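Local coordinates for protein beta-lactamase Mb2281c (Mycobacterium bovis, PDB 3I7J) that belongs to the serine beta-lactamase family and probably hydrolyses beta-lactams or related compounds, although its natural substrate is not established, at residues 26-29 and 30-34; 70-73 and 74-78; 89-92 and 93-97. All coordinates share one frame; numbering follows the deposited sequence.

How the interactions relate
Interaction 1 stands apart from the other two: its centre lies about 34 Å from that of interaction 2 and about 40 Å from that of interaction 3, on the opposite side of the chain's centre. Interactions 2 and 3 are neighbours, with centres about 10 Å apart. The guanidinium of Arg97 reaches the helix end, its NH2 2.9 Å from Ala77 O in a probable hydrogen bond, while the ring of His74 packs on Pro93 and Gly94. Interaction 2 borders the probable active site: His78 touches Lys43, which with Ser40 would form the SxxK motif expected of such a fold, and its ring meets that of Tyr99, a candidate for the (S/Y)xN hydroxyl.

Interaction 1 (26-29 and 30-34)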
# COMPACT_ATOMS: atom_id res chain seq x y z
N LEU A 26 -14.78 1.28 -12.99
CA LEU A 26 -15.60 0.36 -13.77
C LEU A 26 -16.82 -0.15 -13.01
O LEU A 26 -17.78 -0.62 -13.62
CB LEU A 26 -14.74 -0.83 -14.21
CG LEU A 26 -13.46 -0.46 -14.98
CD1 LEU A 26 -12.62 -1.69 -15.22
CD2 LEU A 26 -13.84 0.21 -16.29
N ALA A 27 -16.78 -0.09 -11.69
CA ALA A 27 -17.89 -0.54 -10.87
C ALA A 27 -17.65 -0.17 -9.41
O ALA A 27 -16.50 -0.02 -8.98
CB ALA A 27 -18.06 -2.06 -10.99
N THR A 28 -18.72 0.00 -8.66
CA THR A 28 -18.60 0.33 -7.25
C THR A 28 -19.70 -0.38 -6.50
O THR A 28 -20.60 -0.96 -7.11
CB THR A 28 -18.75 1.85 -6.97
OG1 THR A 28 -20.10 2.24 -7.20
CG2 THR A 28 -17.82 2.66 -7.87
N HIS A 29 -19.62 -0.35 -5.18
CA HIS A 29 -20.62 -0.96 -4.33
C HIS A 29 -20.47 -0.32 -2.96
O HIS A 29 -19.35 -0.03 -2.53
CB HIS A 29 -20.42 -2.47 -4.23
CG HIS A 29 -21.50 -3.17 -3.48
ND1 HIS A 29 -21.63 -3.10 -2.11
CD2 HIS A 29 -22.55 -3.91 -3.91
CE1 HIS A 29 -22.70 -3.76 -1.73
NE2 HIS A 29 -23.28 -4.27 -2.80
N GLY A 30 -21.58 -0.09 -2.28
CA GLY A 30 -21.53 0.52 -0.96
C GLY A 30 -21.37 2.02 -1.02
O GLY A 30 -21.45 2.62 -2.09
N ASP A 31 -21.13 2.65 0.13
CA ASP A 31 -20.98 4.10 0.16
C ASP A 31 -19.51 4.48 -0.06
O ASP A 31 -18.70 4.42 0.86
CB ASP A 31 -21.49 4.64 1.50
CG ASP A 31 -21.52 6.15 1.54
OD1 ASP A 31 -21.17 6.78 0.52
OD2 ASP A 31 -21.89 6.70 2.60
N THR A 32 -19.20 4.89 -1.28
CA THR A 32 -17.83 5.27 -1.64
C THR A 32 -17.40 6.61 -1.02
O THR A 32 -16.25 7.02 -1.15
CB THR A 32 -17.66 5.33 -3.18
OG1 THR A 32 -18.54 6.32 -3.73
CG2 THR A 32 -17.99 3.98 -3.80
N ALA A 33 -18.33 7.27 -0.34
CA ALA A 33 -18.04 8.54 0.30
C ALA A 33 -17.81 8.34 1.80
O ALA A 33 -17.36 9.25 2.50
CB ALA A 33 -19.19 9.53 0.08
N ARG A 34 -18.12 7.14 2.29
CA ARG A 34 -17.94 6.83 3.71
C ARG A 34 -16.46 6.73 4.11
O ARG A 34 -15.67 6.06 3.43
CB ARG A 34 -18.65 5.51 4.05
CG ARG A 34 -18.33 5.00 5.44
CD ARG A 34 -19.26 3.90 5.90
NE ARG A 34 -18.87 3.40 7.21
CZ ARG A 34 -19.68 2.74 8.03
NH1 ARG A 34 -20.93 2.50 7.69
NH2 ARG A 34 -19.22 2.33 9.21
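Thr28, near the end of strand 24-29, meets Thr32 as the chain leaves the strand through Gly30, whose positive phi of 81° suits glycine, and enters a type I beta turn from Asp31 to Arg34. The turn closes with a backbone hydrogen bond of 3.1 Å from Arg34 N to Asp31 O. The two threonines approach through carbon alone: the methyl CG2 of Thr32 comes to 3.9 Å from CB of Thr28. The CB of Thr32 points toward the strand, and with chi1 at 62° its CG2 lies beside the backbone N, where it meets Thr28. The result is a small apolar touch at the surface, with no hydrogen bond joining strand and turn here. His29 points its CB away from the following residues, but chi1 of -174° sets CG beside the carbonyl carbon and brings ND1 to 3.0 Å from Gly30 N, at too poor an angle for a hydrogen bond. Asp31 adds a side-chain bond to the turn: its OD1 accepts from Ala33 N at 3.0 Å, an Asx turn. The donor approaches well above the carboxylate plane. A classic beta bulge precedes all this, where Leu26 and Ala27 both face Val19 of strand 15-21. His29 continues the pairing with that strand through Ala17, and its side chain rests on Leu4 and Leu7. The side chains of the two bulge residues touch Tyr271 of helix 256-271, whereas the backbone of Thr32 bonds to Ala154 near the start of helix 153-164, so this exit from an outermost strand bridges the sheet and that helix before strand 36-37.

Interaction 2 (70-73 and 74-78); sequences STVR and HLLAH
Thr71 and His74 meet hydroxyl to ring edge: OG1 lies in the imidazole plane, 2.7 Å from ND1, in a short hydrogen bond. His74 reaches back over the first helical turn because its CG sits beside its own backbone N (chi1 -66°). Over one face of the same ring stands Ser70 CA, offset toward the rim, 4.2 Å from the centroid in a CH-pi contact. The imidazole is therefore held both at an edge and over a face. Ser70 OG packs against His74 CB, though its hydrogen bond goes to Ala65 O. Farther along, Val72 and Leu76 lie side by side and point the same way, CG1 of Val72 3.9 Å from CD1 of Leu76, and both touch Leu107 of helix 101-115. Thr71 is the N-cap of helix 72-76, and its O accepts a hydrogen bond from Leu75 N at 3.1 Å. Val72 O and Arg73 O then accept from Leu76 N and Ala77 N, before His78 ends the helix in a Schellman motif with positive phi. With Thr71 OG1 also bonded to Leu61 O, this one hydroxyl ties the imidazole of His74 and the helix start to the preceding loop, a polar link that probably fixes the ring's rotation.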
# COMPACT_ATOMS: atom_id res chain seq x y z
N SER A 70 21.53 1.97 6.90
CA SER A 70 20.18 1.95 6.36
C SER A 70 19.92 3.24 5.56
O SER A 70 20.50 4.28 5.85
CB SER A 70 19.16 1.81 7.50
OG SER A 70 17.83 1.95 7.04
N THR A 71 19.05 3.15 4.55
CA THR A 71 18.73 4.30 3.70
C THR A 71 17.21 4.42 3.52
O THR A 71 16.44 3.59 4.01
CB THR A 71 19.37 4.19 2.29
OG1 THR A 71 18.77 3.10 1.58
CG2 THR A 71 20.88 3.94 2.40
N VAL A 72 16.78 5.46 2.82
CA VAL A 72 15.37 5.66 2.54
C VAL A 72 14.81 4.40 1.85
O VAL A 72 13.73 3.93 2.20
CB VAL A 72 15.17 6.94 1.66
CG1 VAL A 72 13.77 6.98 1.07
CG2 VAL A 72 15.39 8.18 2.53
N ARG A 73 15.57 3.83 0.91
CA ARG A 73 15.14 2.63 0.20
C ARG A 73 14.90 1.44 1.13
O ARG A 73 13.97 0.66 0.91
CB ARG A 73 16.16 2.21 -0.87
CG ARG A 73 15.66 1.09 -1.80
CD ARG A 73 16.81 0.39 -2.52
NE ARG A 73 17.67 1.34 -3.22
CZ ARG A 73 17.41 1.86 -4.41
NH1 ARG A 73 16.30 1.52 -5.05
NH2 ARG A 73 18.25 2.74 -4.94
N HIS A 74 15.74 1.28 2.16
CA HIS A 74 15.58 0.18 3.11
C HIS A 74 14.31 0.38 3.92
O HIS A 74 13.62 -0.58 4.27
CB HIS A 74 16.75 0.09 4.11
CG HIS A 74 18.07 -0.27 3.49
ND1 HIS A 74 18.84 0.65 2.82
CD2 HIS A 74 18.77 -1.43 3.49
CE1 HIS A 74 19.97 0.08 2.44
NE2 HIS A 74 19.95 -1.18 2.84
N LEU A 75 14.02 1.63 4.25
CA LEU A 75 12.82 1.92 5.03
C LEU A 75 11.56 1.60 4.23
O LEU A 75 10.63 0.99 4.75
CB LEU A 75 12.83 3.38 5.48
CG LEU A 75 14.02 3.71 6.39
CD1 LEU A 75 14.04 5.21 6.66
CD2 LEU A 75 13.89 2.93 7.70
N LEU A 76 11.56 2.00 2.96
CA LEU A 76 10.42 1.76 2.08
C LEU A 76 10.17 0.28 1.81
O LEU A 76 9.02 -0.15 1.69
CB LEU A 76 10.65 2.48 0.74
CG LEU A 76 10.46 4.00 0.74
CD1 LEU A 76 11.08 4.64 -0.50
CD2 LEU A 76 8.97 4.30 0.81
N ALA A 77 11.25 -0.49 1.73
CA ALA A 77 11.18 -1.92 1.44
C ALA A 77 11.22 -2.83 2.67
O ALA A 77 11.25 -4.05 2.54
CB ALA A 77 12.30 -2.31 0.48
N HIS A 78 11.21 -2.23 3.86
CA HIS A 78 11.23 -3.00 5.10
C HIS A 78 12.48 -3.87 5.25
O HIS A 78 12.39 -5.03 5.63
CB HIS A 78 9.98 -3.87 5.21
CG HIS A 78 8.70 -3.10 5.11
ND1 HIS A 78 8.27 -2.24 6.10
CD2 HIS A 78 7.79 -3.01 4.11
CE1 HIS A 78 7.15 -1.65 5.71
NE2 HIS A 78 6.84 -2.10 4.51

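Interaction 3 (89-92 and 93-97); sequences ALAR and PGTRR
Thr95 turns its hydroxyl back on Arg92 with chi1 at 67°, which sets OG1 between its own backbone N and carbonyl carbon and 2.6 Å from Arg92 O. This bond lies in the carbonyl plane, on a lone pair. Thr95 N donates to the same oxygen at 3.0 Å, tilted somewhat from that plane, so one residue grips the carbonyl twice. A water 2.8 Å from Arg92 O probably donates to it as well and accepts from Arg96 N, thereby linking Arg92 to Arg96 across the turn. The methyl of Thr95 meets the Arg92 side chain where the two cross at about a right angle: CG2 lies in the guanidinium plane, at its edge, 3.3 Å from NH1. A bend at chi3 brings that guanidinium round to the methyl. Arg96 presents the edge of its guanidinium to Leu90 and Ala91. Its NE packs 3.7 Å from Ala91 CB, and NH2 makes a weak bond of 3.5 Å with Leu90 O. Around this loop, Leu90 and Ala91 bond through their backbones to Gly81, and Gly94 to Thr79. Pro93 (phi -45°, psi 133°), followed by Gly94 with positive phi, and the Thr95 N to Arg92 O bond together form a type II beta turn with proline and glycine at its corners, in the surface loop between helices 72-76 and 101-115.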
# COMPACT_ATOMS: atom_id res chain seq x y z
N ALA A 89 17.03 -1.98 16.72
CA ALA A 89 17.68 -2.58 15.57
C ALA A 89 17.86 -4.07 15.83
O ALA A 89 18.67 -4.47 16.67
CB ALA A 89 19.04 -1.92 15.33
N LEU A 90 17.10 -4.89 15.12
CA LEU A 90 17.16 -6.34 15.29
C LEU A 90 17.99 -7.08 14.25
O LEU A 90 18.26 -8.27 14.41
CB LEU A 90 15.75 -6.92 15.31
CG LEU A 90 14.85 -6.43 16.45
CD1 LEU A 90 13.46 -7.06 16.31
CD2 LEU A 90 15.47 -6.79 17.78
N ALA A 91 18.40 -6.38 13.19
CA ALA A 91 19.20 -7.01 12.14
C ALA A 91 20.00 -5.98 11.35
O ALA A 91 19.76 -4.78 11.45
CB ALA A 91 18.30 -7.81 11.20
N ARG A 92 20.95 -6.47 10.56
CA ARG A 92 21.79 -5.62 9.73
C ARG A 92 21.01 -5.22 8.48
O ARG A 92 20.45 -6.07 7.79
CB ARG A 92 23.06 -6.37 9.32
CG ARG A 92 23.86 -6.90 10.49
CD ARG A 92 25.10 -7.68 10.05
NE ARG A 92 26.07 -6.84 9.34
CZ ARG A 92 26.03 -6.59 8.04
NH1 ARG A 92 25.08 -7.12 7.28
NH2 ARG A 92 26.95 -5.82 7.48
N PRO A 93 20.99 -3.92 8.15
CA PRO A 93 20.27 -3.42 6.97
C PRO A 93 20.50 -4.26 5.71
O PRO A 93 21.63 -4.62 5.39
CB PRO A 93 20.82 -2.00 6.82
CG PRO A 93 21.16 -1.61 8.23
CD PRO A 93 21.80 -2.86 8.78
N GLY A 94 19.41 -4.57 5.01
CA GLY A 94 19.52 -5.34 3.77
C GLY A 94 19.66 -6.85 3.89
O GLY A 94 19.61 -7.56 2.88
N THR A 95 19.83 -7.35 5.10
CA THR A 95 19.99 -8.79 5.30
C THR A 95 18.65 -9.48 5.50
O THR A 95 18.47 -10.62 5.06
CB THR A 95 20.87 -9.08 6.51
OG1 THR A 95 20.19 -8.68 7.71
CG2 THR A 95 22.18 -8.32 6.40
N ARG A 96 17.73 -8.81 6.17
CA ARG A 96 16.43 -9.41 6.41
C ARG A 96 15.26 -8.52 5.99
O ARG A 96 15.36 -7.30 5.96
CB ARG A 96 16.26 -9.79 7.88
CG ARG A 96 17.01 -11.06 8.27
CD ARG A 96 16.35 -11.76 9.45
NE ARG A 96 16.57 -11.06 10.71
CZ ARG A 96 15.97 -11.37 11.85
NH1 ARG A 96 15.11 -12.38 11.89
NH2 ARG A 96 16.24 -10.69 12.96
N ARG A 97 14.16 -9.17 5.67
CA ARG A 97 12.96 -8.47 5.29
C ARG A 97 11.96 -8.62 6.42
O ARG A 97 11.43 -9.71 6.63
CB ARG A 97 12.36 -9.06 4.02
CG ARG A 97 10.98 -8.55 3.67
CD ARG A 97 10.85 -8.35 2.17
NE ARG A 97 11.39 -7.07 1.76
CZ ARG A 97 11.91 -6.81 0.56
NH1 ARG A 97 11.97 -7.74 -0.39
NH2 ARG A 97 12.36 -5.59 0.32
O HOH W 1 17.66 -6.36 7.41